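Local coordinates for alpha-1,2-mannosyltransferase (Ktr4), putative (Neosartorya fumigata, PDB 7BOP), which belongs to the GT-A clan of glycosyltransferases, a putative fungal mannosyltransferase modelled with guanosine-5'-diphosphate and a manganese ion, at residues R92-N95 with S96-Y100; F110-E113 with F114-R117; P232-W235 with P236-K240. All coordinates share one frame; numbering follows the deposited sequence.

Interaction 1 of 3, residues R92-N95 with S96-Y100; sequences RTWN and SKFNY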
ATOM      1  N   ARG A  92      -1.242  -5.715  19.526  1.00 33.42           N
ATOM      2  CA  ARG A  92      -0.147  -5.978  20.460  1.00 35.88           C
ATOM      3  C   ARG A  92       1.022  -5.023  20.244  1.00 35.99           C
ATOM      4  O   ARG A  92       1.585  -4.498  21.209  1.00 33.36           O
ATOM      5  CB  ARG A  92       0.359  -7.423  20.330  1.00 39.44           C
ATOM      6  CG  ARG A  92       1.389  -7.814  21.385  1.00 43.57           C
ATOM      7  CD  ARG A  92       2.000  -9.188  21.132  1.00 47.16           C
ATOM      8  NE  ARG A  92       2.790  -9.222  19.894  1.00 49.05           N
ATOM      9  CZ  ARG A  92       2.409  -9.750  18.727  1.00 51.00           C
ATOM     10  NH1 ARG A  92       1.218 -10.335  18.573  1.00 50.74           N
ATOM     11  NH2 ARG A  92       3.243  -9.694  17.682  1.00 53.22           N
ATOM     12  N   THR A  93       1.393  -4.807  18.981  1.00 33.03           N
ATOM     13  CA  THR A  93       2.559  -3.990  18.692  1.00 32.12           C
ATOM     14  C   THR A  93       2.315  -2.494  18.767  1.00 30.66           C
ATOM     15  O   THR A  93       3.260  -1.746  19.002  1.00 30.76           O
ATOM     16  CB  THR A  93       3.165  -4.316  17.315  1.00 32.03           C
ATOM     17  OG1 THR A  93       2.207  -4.087  16.281  1.00 31.42           O
ATOM     18  CG2 THR A  93       3.675  -5.757  17.287  1.00 32.74           C
ATOM     19  N   TRP A  94       1.075  -2.058  18.558  1.00 30.72           N
ATOM     20  CA  TRP A  94       0.782  -0.631  18.400  1.00 31.00           C
ATOM     21  C   TRP A  94      -0.579  -0.178  18.955  1.00 31.37           C
ATOM     22  O   TRP A  94      -0.623   0.651  19.866  1.00 32.57           O
ATOM     23  CB  TRP A  94       0.897  -0.224  16.920  1.00 30.39           C
ATOM     24  CG  TRP A  94       0.804   1.250  16.731  1.00 29.80           C
ATOM     25  CD1 TRP A  94       1.731   2.166  17.071  1.00 30.22           C
ATOM     26  CD2 TRP A  94      -0.308   1.976  16.213  1.00 29.99           C
ATOM     27  NE1 TRP A  94       1.287   3.435  16.778  1.00 30.24           N
ATOM     28  CE2 TRP A  94       0.035   3.344  16.243  1.00 30.24           C
ATOM     29  CE3 TRP A  94      -1.553   1.603  15.699  1.00 30.45           C
ATOM     30  CZ2 TRP A  94      -0.829   4.343  15.796  1.00 31.08           C
ATOM     31  CZ3 TRP A  94      -2.411   2.598  15.247  1.00 31.74           C
ATOM     32  CH2 TRP A  94      -2.044   3.953  15.309  1.00 30.70           C
ATOM     33  N   ASN A  95      -1.681  -0.688  18.413  1.00 33.00           N
ATOM     34  CA  ASN A  95      -2.976  -0.053  18.669  1.00 32.45           C
ATOM     35  C   ASN A  95      -3.562  -0.265  20.084  1.00 35.10           C
ATOM     36  O   ASN A  95      -4.474   0.479  20.474  1.00 34.02           O
ATOM     37  CB  ASN A  95      -4.011  -0.423  17.616  1.00 31.78           C
ATOM     38  CG  ASN A  95      -5.114   0.622  17.498  1.00 31.15           C
ATOM     39  OD1 ASN A  95      -4.840   1.819  17.434  1.00 32.32           O
ATOM     40  ND2 ASN A  95      -6.354   0.180  17.447  1.00 31.76           N
ATOM     41  N   SER A  96      -3.060  -1.234  20.852  1.00 34.90           N
ATOM     42  CA  SER A  96      -3.524  -1.374  22.243  1.00 37.15           C
ATOM     43  C   SER A  96      -3.149  -0.151  23.073  1.00 37.56           C
ATOM     44  O   SER A  96      -3.798   0.126  24.068  1.00 37.88           O
ATOM     45  CB  SER A  96      -2.994  -2.639  22.899  1.00 36.14           C
ATOM     46  OG  SER A  96      -1.599  -2.591  22.996  1.00 39.23           O
ATOM     47  N   LYS A  97      -2.115   0.582  22.648  1.00 36.07           N
ATOM     48  CA  LYS A  97      -1.681   1.797  23.333  1.00 36.69           C
ATOM     49  C   LYS A  97      -2.364   3.062  22.807  1.00 36.50           C
ATOM     50  O   LYS A  97      -2.605   4.002  23.562  1.00 35.68           O
ATOM     51  CB  LYS A  97      -0.163   1.950  23.210  1.00 38.64           C
ATOM     52  CG  LYS A  97       0.626   0.767  23.754  1.00 40.83           C
ATOM     53  CD  LYS A  97       2.083   0.810  23.315  1.00 44.04           C
ATOM     54  CE  LYS A  97       2.248   0.504  21.822  1.00 45.01           C
ATOM     55  NZ  LYS A  97       3.535  -0.180  21.547  1.00 47.06           N
ATOM     56  N   PHE A  98      -2.646   3.108  21.509  1.00 34.90           N
ATOM     57  CA  PHE A  98      -3.161   4.325  20.883  1.00 33.94           C
ATOM     58  C   PHE A  98      -4.664   4.291  20.612  1.00 33.80           C
ATOM     59  O   PHE A  98      -5.305   5.341  20.592  1.00 34.43           O
ATOM     60  CB  PHE A  98      -2.332   4.630  19.625  1.00 32.11           C
ATOM     61  CG  PHE A  98      -0.903   4.939  19.939  1.00 31.49           C
ATOM     62  CD1 PHE A  98      -0.561   6.157  20.506  1.00 31.70           C
ATOM     63  CD2 PHE A  98       0.100   3.997  19.726  1.00 31.73           C
ATOM     64  CE1 PHE A  98       0.747   6.453  20.826  1.00 32.20           C
ATOM     65  CE2 PHE A  98       1.412   4.285  20.048  1.00 32.01           C
ATOM     66  CZ  PHE A  98       1.739   5.515  20.596  1.00 32.82           C
ATOM     67  N   ASN A  99      -5.214   3.092  20.406  1.00 33.30           N
ATOM     68  CA  ASN A  99      -6.657   2.873  20.307  1.00 34.42           C
ATOM     69  C   ASN A  99      -7.357   3.677  19.214  1.00 35.42           C
ATOM     70  O   ASN A  99      -8.420   4.269  19.436  1.00 31.61           O
ATOM     71  CB  ASN A  99      -7.318   3.105  21.671  1.00 35.14           C
ATOM     72  CG  ASN A  99      -6.788   2.162  22.716  1.00 33.75           C
ATOM     73  OD1 ASN A  99      -7.017   0.961  22.639  1.00 35.23           O
ATOM     74  ND2 ASN A  99      -6.058   2.688  23.677  1.00 35.08           N
ATOM     75  N   TYR A 100      -6.744   3.704  18.028  1.00 32.81           N
ATOM     76  CA  TYR A 100      -7.404   4.251  16.855  1.00 31.92           C
ATOM     77  C   TYR A 100      -8.504   3.279  16.390  1.00 30.68           C
ATOM     78  O   TYR A 100      -8.388   2.062  16.581  1.00 31.47           O
ATOM     79  CB  TYR A 100      -6.380   4.540  15.740  1.00 30.91           C
ATOM     80  CG  TYR A 100      -5.686   5.860  15.896  1.00 30.72           C
ATOM     81  CD1 TYR A 100      -6.241   7.016  15.352  1.00 31.06           C
ATOM     82  CD2 TYR A 100      -4.484   5.973  16.599  1.00 31.02           C
ATOM     83  CE1 TYR A 100      -5.618   8.240  15.490  1.00 31.82           C
ATOM     84  CE2 TYR A 100      -3.856   7.199  16.747  1.00 32.00           C
ATOM     85  CZ  TYR A 100      -4.426   8.328  16.183  1.00 31.79           C
ATOM     86  OH  TYR A 100      -3.816   9.539  16.307  1.00 32.20           O
TER

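Interaction 2 of 3, residues F110-E113 with F114-R117; sequences FTEE and FKKR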
ATOM      1  N   PHE A 110     -21.315  -7.564   6.245  1.00 43.81           N
ATOM      2  CA  PHE A 110     -20.583  -8.376   7.213  1.00 43.31           C
ATOM      3  C   PHE A 110     -21.546  -9.203   8.064  1.00 45.02           C
ATOM      4  O   PHE A 110     -22.621  -8.729   8.414  1.00 44.34           O
ATOM      5  CB  PHE A 110     -19.701  -7.514   8.127  1.00 42.39           C
ATOM      6  CG  PHE A 110     -18.461  -6.976   7.454  1.00 41.25           C
ATOM      7  CD1 PHE A 110     -17.445  -7.839   7.035  1.00 41.33           C
ATOM      8  CD2 PHE A 110     -18.294  -5.609   7.264  1.00 40.62           C
ATOM      9  CE1 PHE A 110     -16.297  -7.344   6.431  1.00 41.33           C
ATOM     10  CE2 PHE A 110     -17.152  -5.112   6.657  1.00 39.93           C
ATOM     11  CZ  PHE A 110     -16.152  -5.976   6.247  1.00 39.58           C
ATOM     12  N   THR A 111     -21.130 -10.417   8.418  1.00 44.76           N
ATOM     13  CA  THR A 111     -21.923 -11.276   9.298  1.00 47.03           C
ATOM     14  C   THR A 111     -21.862 -10.772  10.730  1.00 49.64           C
ATOM     15  O   THR A 111     -20.979  -9.984  11.088  1.00 46.33           O
ATOM     16  CB  THR A 111     -21.444 -12.744   9.284  1.00 48.14           C
ATOM     17  OG1 THR A 111     -20.106 -12.838   9.790  1.00 48.55           O
ATOM     18  CG2 THR A 111     -21.514 -13.328   7.876  1.00 47.94           C
ATOM     19  N   GLU A 112     -22.798 -11.234  11.554  1.00 48.85           N
ATOM     20  CA  GLU A 112     -22.759 -10.943  12.986  1.00 50.03           C
ATOM     21  C   GLU A 112     -21.551 -11.590  13.664  1.00 46.73           C
ATOM     22  O   GLU A 112     -20.981 -11.003  14.578  1.00 46.59           O
ATOM     23  CB  GLU A 112     -24.068 -11.366  13.677  1.00 53.38           C
ATOM     24  CG  GLU A 112     -25.282 -10.562  13.226  1.00 56.66           C
ATOM     25  CD  GLU A 112     -25.125  -9.065  13.466  1.00 60.16           C
ATOM     26  OE1 GLU A 112     -24.703  -8.681  14.578  1.00 64.50           O
ATOM     27  OE2 GLU A 112     -25.410  -8.271  12.542  1.00 63.90           O
ATOM     28  N   GLU A 113     -21.157 -12.781  13.213  1.00 46.38           N
ATOM     29  CA  GLU A 113     -19.939 -13.437  13.708  1.00 48.43           C
ATOM     30  C   GLU A 113     -18.682 -12.568  13.438  1.00 46.96           C
ATOM     31  O   GLU A 113     -17.827 -12.424  14.310  1.00 46.62           O
ATOM     32  CB  GLU A 113     -19.775 -14.819  13.063  1.00 52.29           C
ATOM     33  CG  GLU A 113     -18.680 -15.704  13.669  1.00 56.60           C
ATOM     34  CD  GLU A 113     -18.255 -16.867  12.766  1.00 62.79           C
ATOM     35  OE1 GLU A 113     -17.274 -17.559  13.109  1.00 66.77           O
ATOM     36  OE2 GLU A 113     -18.883 -17.104  11.706  1.00 70.30           O
ATOM     37  N   PHE A 114     -18.589 -12.004  12.235  1.00 44.23           N
ATOM     38  CA  PHE A 114     -17.481 -11.107  11.868  1.00 43.28           C
ATOM     39  C   PHE A 114     -17.412  -9.910  12.824  1.00 42.71           C
ATOM     40  O   PHE A 114     -16.346  -9.584  13.345  1.00 40.76           O
ATOM     41  CB  PHE A 114     -17.635 -10.618  10.417  1.00 41.99           C
ATOM     42  CG  PHE A 114     -16.487  -9.758   9.937  1.00 41.41           C
ATOM     43  CD1 PHE A 114     -16.440  -8.393  10.230  1.00 39.82           C
ATOM     44  CD2 PHE A 114     -15.455 -10.312   9.179  1.00 41.62           C
ATOM     45  CE1 PHE A 114     -15.385  -7.602   9.787  1.00 40.04           C
ATOM     46  CE2 PHE A 114     -14.399  -9.527   8.739  1.00 39.13           C
ATOM     47  CZ  PHE A 114     -14.365  -8.176   9.041  1.00 39.39           C
ATOM     48  N   LYS A 115     -18.556  -9.271  13.057  1.00 43.46           N
ATOM     49  CA  LYS A 115     -18.609  -8.099  13.930  1.00 44.81           C
ATOM     50  C   LYS A 115     -18.203  -8.425  15.366  1.00 43.86           C
ATOM     51  O   LYS A 115     -17.453  -7.667  15.979  1.00 43.54           O
ATOM     52  CB  LYS A 115     -19.997  -7.461  13.918  1.00 44.84           C
ATOM     53  CG  LYS A 115     -20.384  -6.872  12.579  1.00 47.33           C
ATOM     54  CD  LYS A 115     -21.848  -6.486  12.547  1.00 49.08           C
ATOM     55  CE  LYS A 115     -22.249  -6.058  11.153  1.00 51.00           C
ATOM     56  NZ  LYS A 115     -23.663  -5.615  11.124  1.00 54.28           N
ATOM     57  N   LYS A 116     -18.691  -9.545  15.892  1.00 43.16           N
ATOM     58  CA  LYS A 116     -18.401  -9.936  17.276  1.00 46.72           C
ATOM     59  C   LYS A 116     -16.923 -10.291  17.467  1.00 43.81           C
ATOM     60  O   LYS A 116     -16.287  -9.838  18.415  1.00 42.08           O
ATOM     61  CB  LYS A 116     -19.292 -11.117  17.703  1.00 51.51           C
ATOM     62  CG  LYS A 116     -18.914 -11.778  19.028  1.00 56.47           C
ATOM     63  CD  LYS A 116     -19.862 -12.922  19.387  1.00 59.99           C
ATOM     64  CE  LYS A 116     -21.166 -12.425  19.999  1.00 64.38           C
ATOM     65  NZ  LYS A 116     -20.976 -11.801  21.343  1.00 66.24           N
ATOM     66  N   ARG A 117     -16.398 -11.116  16.567  1.00 41.84           N
ATOM     67  CA  ARG A 117     -15.020 -11.580  16.657  1.00 42.42           C
ATOM     68  C   ARG A 117     -14.006 -10.433  16.499  1.00 41.23           C
ATOM     69  O   ARG A 117     -13.021 -10.389  17.220  1.00 40.79           O
ATOM     70  CB  ARG A 117     -14.757 -12.666  15.614  1.00 45.13           C
ATOM     71  CG  ARG A 117     -15.520 -13.966  15.847  1.00 47.36           C
ATOM     72  CD  ARG A 117     -14.974 -14.755  17.013  1.00 49.94           C
ATOM     73  NE  ARG A 117     -13.519 -14.891  16.974  1.00 53.77           N
ATOM     74  CZ  ARG A 117     -12.837 -15.684  16.148  1.00 54.05           C
ATOM     75  NH1 ARG A 117     -13.451 -16.445  15.237  1.00 52.68           N
ATOM     76  NH2 ARG A 117     -11.511 -15.705  16.228  1.00 56.17           N
TER

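Interaction 3 of 3, residues P232-W235 with P236-K240; sequences PTLW and PETKK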
ATOM      1  N   PRO A 232       0.761  -3.472 -19.159  1.00 29.98           N
ATOM      2  CA  PRO A 232       1.497  -3.033 -20.353  1.00 30.26           C
ATOM      3  C   PRO A 232       1.183  -1.622 -20.894  1.00 30.35           C
ATOM      4  O   PRO A 232       2.100  -0.964 -21.357  1.00 30.33           O
ATOM      5  CB  PRO A 232       1.183  -4.126 -21.389  1.00 30.43           C
ATOM      6  CG  PRO A 232      -0.075  -4.743 -20.920  1.00 30.69           C
ATOM      7  CD  PRO A 232       0.022  -4.717 -19.422  1.00 30.18           C
ATOM      8  N   THR A 233      -0.060  -1.151 -20.821  1.00 29.30           N
ATOM      9  CA  THR A 233      -0.377   0.220 -21.276  1.00 29.78           C
ATOM     10  C   THR A 233      -0.514   1.260 -20.156  1.00 29.53           C
ATOM     11  O   THR A 233      -0.888   2.406 -20.423  1.00 29.42           O
ATOM     12  CB  THR A 233      -1.638   0.275 -22.176  1.00 30.24           C
ATOM     13  OG1 THR A 233      -2.799  -0.137 -21.444  1.00 31.02           O
ATOM     14  CG2 THR A 233      -1.467  -0.604 -23.410  1.00 32.04           C
ATOM     15  N   LEU A 234      -0.187   0.888 -18.919  1.00 29.96           N
ATOM     16  CA  LEU A 234      -0.326   1.818 -17.789  1.00 29.87           C
ATOM     17  C   LEU A 234       0.559   3.045 -17.973  1.00 29.01           C
ATOM     18  O   LEU A 234       0.080   4.174 -17.864  1.00 29.07           O
ATOM     19  CB  LEU A 234      -0.015   1.121 -16.457  1.00 29.88           C
ATOM     20  CG  LEU A 234      -0.115   1.966 -15.183  1.00 30.15           C
ATOM     21  CD1 LEU A 234      -1.461   2.685 -15.101  1.00 30.53           C
ATOM     22  CD2 LEU A 234       0.097   1.066 -13.974  1.00 30.10           C
ATOM     23  N   TRP A 235       1.833   2.834 -18.285  1.00 28.84           N
ATOM     24  CA  TRP A 235       2.750   3.958 -18.483  1.00 29.82           C
ATOM     25  C   TRP A 235       2.430   4.775 -19.742  1.00 31.02           C
ATOM     26  O   TRP A 235       2.435   6.018 -19.686  1.00 31.19           O
ATOM     27  CB  TRP A 235       4.213   3.510 -18.452  1.00 29.51           C
ATOM     28  CG  TRP A 235       5.185   4.652 -18.390  1.00 29.88           C
ATOM     29  CD1 TRP A 235       6.067   5.028 -19.353  1.00 31.07           C
ATOM     30  CD2 TRP A 235       5.350   5.578 -17.317  1.00 30.92           C
ATOM     31  NE1 TRP A 235       6.779   6.126 -18.950  1.00 31.30           N
ATOM     32  CE2 TRP A 235       6.354   6.491 -17.702  1.00 31.39           C
ATOM     33  CE3 TRP A 235       4.755   5.719 -16.056  1.00 31.08           C
ATOM     34  CZ2 TRP A 235       6.778   7.528 -16.875  1.00 30.89           C
ATOM     35  CZ3 TRP A 235       5.172   6.749 -15.240  1.00 30.21           C
ATOM     36  CH2 TRP A 235       6.175   7.642 -15.649  1.00 31.81           C
ATOM     37  N   PRO A 236       2.146   4.097 -20.877  1.00 31.38           N
ATOM     38  CA  PRO A 236       1.659   4.850 -22.032  1.00 31.52           C
ATOM     39  C   PRO A 236       0.441   5.739 -21.717  1.00 31.41           C
ATOM     40  O   PRO A 236       0.427   6.903 -22.112  1.00 31.89           O
ATOM     41  CB  PRO A 236       1.316   3.755 -23.032  1.00 30.12           C
ATOM     42  CG  PRO A 236       2.371   2.725 -22.773  1.00 31.38           C
ATOM     43  CD  PRO A 236       2.569   2.735 -21.271  1.00 32.06           C
ATOM     44  N   GLU A 237      -0.535   5.207 -20.987  1.00 31.97           N
ATOM     45  CA  GLU A 237      -1.718   5.992 -20.601  1.00 32.93           C
ATOM     46  C   GLU A 237      -1.368   7.123 -19.643  1.00 32.25           C
ATOM     47  O   GLU A 237      -1.900   8.232 -19.759  1.00 31.60           O
ATOM     48  CB  GLU A 237      -2.810   5.102 -20.005  1.00 33.36           C
ATOM     49  CG  GLU A 237      -3.506   4.207 -21.022  1.00 35.96           C
ATOM     50  CD  GLU A 237      -4.314   4.965 -22.073  1.00 40.51           C
ATOM     51  OE1 GLU A 237      -4.555   6.192 -21.906  1.00 40.77           O
ATOM     52  OE2 GLU A 237      -4.723   4.322 -23.069  1.00 42.50           O
ATOM     53  N   THR A 238      -0.449   6.856 -18.719  1.00 31.71           N
ATOM     54  CA  THR A 238       0.069   7.884 -17.806  1.00 31.62           C
ATOM     55  C   THR A 238       0.710   9.057 -18.568  1.00 32.96           C
ATOM     56  O   THR A 238       0.443  10.231 -18.272  1.00 30.23           O
ATOM     57  CB  THR A 238       1.068   7.256 -16.804  1.00 31.03           C
ATOM     58  OG1 THR A 238       0.400   6.228 -16.047  1.00 30.06           O
ATOM     59  CG2 THR A 238       1.661   8.306 -15.860  1.00 31.97           C
ATOM     60  N   LYS A 239       1.560   8.732 -19.540  1.00 31.78           N
ATOM     61  CA  LYS A 239       2.193   9.766 -20.371  1.00 34.34           C
ATOM     62  C   LYS A 239       1.180  10.611 -21.157  1.00 33.53           C
ATOM     63  O   LYS A 239       1.387  11.813 -21.321  1.00 33.89           O
ATOM     64  CB  LYS A 239       3.220   9.158 -21.318  1.00 35.49           C
ATOM     65  CG  LYS A 239       4.507   8.733 -20.624  1.00 38.42           C
ATOM     66  CD  LYS A 239       5.349   7.821 -21.516  1.00 40.45           C
ATOM     67  CE  LYS A 239       5.934   8.548 -22.690  1.00 42.34           C
ATOM     68  NZ  LYS A 239       6.748   7.650 -23.535  1.00 41.95           N
ATOM     69  N   LYS A 240       0.105   9.980 -21.629  1.00 32.25           N
ATOM     70  CA  LYS A 240      -1.000  10.693 -22.276  1.00 35.03           C
ATOM     71  C   LYS A 240      -1.659  11.689 -21.315  1.00 34.89           C
ATOM     72  O   LYS A 240      -1.877  12.855 -21.659  1.00 32.77           O
ATOM     73  CB  LYS A 240      -2.047   9.710 -22.817  1.00 34.53           C
ATOM     74  CG  LYS A 240      -1.561   8.904 -24.024  1.00 34.52           C
ATOM     75  CD  LYS A 240      -2.432   7.700 -24.306  1.00 34.28           C
ATOM     76  CE  LYS A 240      -3.832   8.082 -24.755  1.00 34.24           C
ATOM     77  NZ  LYS A 240      -4.678   6.884 -25.030  1.00 35.43           N
TER
HETATM   78  O   HOH W   1      -4.834   1.347 -22.645  1.00 51.52           O

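Interaction 1 of 3, residues R92-N95 with S96-Y100
The indole of W94 carries the ring of F98 over one face of its five-membered ring, in an offset stack with planes 29° apart and centroids 4.6 Å apart. The CD2 atom of F98 lies over the indole toward its rim, 3.2 Å from W94 NE1. With CG trans to the backbone N (chi1 -172°), W94 lies along the helix surface where the residue one turn later can settle on it. Its far corner continues the cluster: W94 CH2 meets Y100 CD2 at 3.4 Å, and the two planes are almost parallel but slid apart, with little overlap. Three large aromatic residues suit this buried site, where the indole N-H is bound by the carbonyl of Y205.

Beside them, the amide of N95 bridges the end of the helix. N95 OD1 accepts from Y100 N at 2.7 Å, while N95 ND2 donates to a lone pair of Y100 O at 2.9 Å and also to E91. Asparagine fits because one short, flat group supplies both an acceptor and a donor to the backbone of a single residue. N95 O receives N99 N at 2.7 Å, and N99 then turns into left-handed helical phi/psi. K97 NZ, reached by bends at chi3 and chi4, bonds T93 O at 3.0 Å from above the carbonyl plane; the ammonium also forms a salt bridge with D204 and bonds the carbonyl of V203. The arrangement is that of a helix C-terminus giving way to a strand: helix 80-98 leads into strand 102-106 in a beta-alpha-beta unit of the GT-A domain.

Interaction 2 of 3, residues F110-E113 with F114-R117
F110 and F114 stack face to face with an offset, their ring centroids 4.1 Å apart and planes turned by 17°. CD1 of F110 sits over the centre of the F114 ring, whereas F114 CE1 covers the F110 ring nearer its rim. With CG trans to the backbone N (chi1 -176°), the F114 ring is set against that of F110, and its other surroundings include F104, which it meets edge-to-face.

Between the two rings in sequence, T111 occupies the N-cap. Amide groups of a first helical turn have no helical carbonyl one turn back to bond, and here F114 N is satisfied by T111 OG1 at 3.0 Å, with an N-H...O angle of 158°. Threonine suits the place because its hydroxyl is close enough to the main chain to stand in for that carbonyl. T111 N itself donates to the side chain of N77. The regular helical ladder then begins: T111 O takes K115 N at 3.2 Å, E112 O takes K116 N at 3.0 Å, and E113 O takes R117 N at 3.0 Å.

The charged ends are held more loosely. E112 bends back so that OE2 and K115 NZ form a weak salt bridge at 3.5 Å, while the extended K115 chain runs past T111 O. E113 OE1 and R117 NH1 stay 4.5 Å apart, and R117 pairs instead with E81 of helix 80-98. E112 and E113, acidic residues in the first turn, probably interact favourably with the positive end of the helix dipole. Together these features make a threonine N-cap opening helix 112-119, the helix of the beta-alpha-beta unit between strands 102-106 and 126-130.

Interaction 3 of 3, residues P232-W235 with P236-K240
Helix 234-244 starts with three successive i to i+4 bonds, T233 O to E237 N, L234 O to T238 N and W235 O to K239 N, each 2.9 Å long. P236 fits this first turn because it has no N-H to offer, and none is missed: the carbonyl of P232, one turn back, is bound by N272. The pyrrolidine also packs beside W235, with P236 CD 3.4 Å from W235 CB.

L234 O is gripped twice, since T238 OG1 donates to it at 2.8 Å from above the carbonyl plane. Anti to its own carbonyl carbon and beside the backbone N (chi1 -59°), the hydroxyl faces back to the carbonyl one turn earlier, and it also bonds the hydroxyl of Y299. This is the familiar pattern of a threonine hydroxyl folding back onto the preceding turn of an amphipathic helix, and it lets a polar residue sit on the buried side. L234 and T238 face helices 294-306 and 316-327, and W235 packs on M255 and L258 of helix 255-258.

Over one face of the W235 indole passes the aliphatic chain of K239. K239 CG makes a CH-pi contact 4.2 Å from the five-membered ring centroid, and the two side chains run at about a right angle. A water donates to both T233 OG1 and E237 OE2, while E237 OE1 takes K240 NZ at 3.2 Å in a salt bridge. T233 holds the N-cap position, but its hydroxyl bonds E312 and makes no capping bond.

How the interactions relate
Interactions 1, 2 and 3 follow in that order along the chain, and none touches another. Interactions 1 and 2, whose centres are 21 Å apart, belong to consecutive beta-alpha-beta units that share strand 102-106: the first closes helix 80-98 before that strand, and the second opens helix 112-119 after it. They thus mark turning points of the parallel part of the sheet. Interaction 3 lies on the opposite side of the chain's centre, about 40 Å from interaction 1 and 41 Å from interaction 2 between centres, among the helices of the later part of the chain. The side chain of F110 lies about 6 Å from the bound guanosine-5'-diphosphate, which places interaction 2 near the nucleotide pocket.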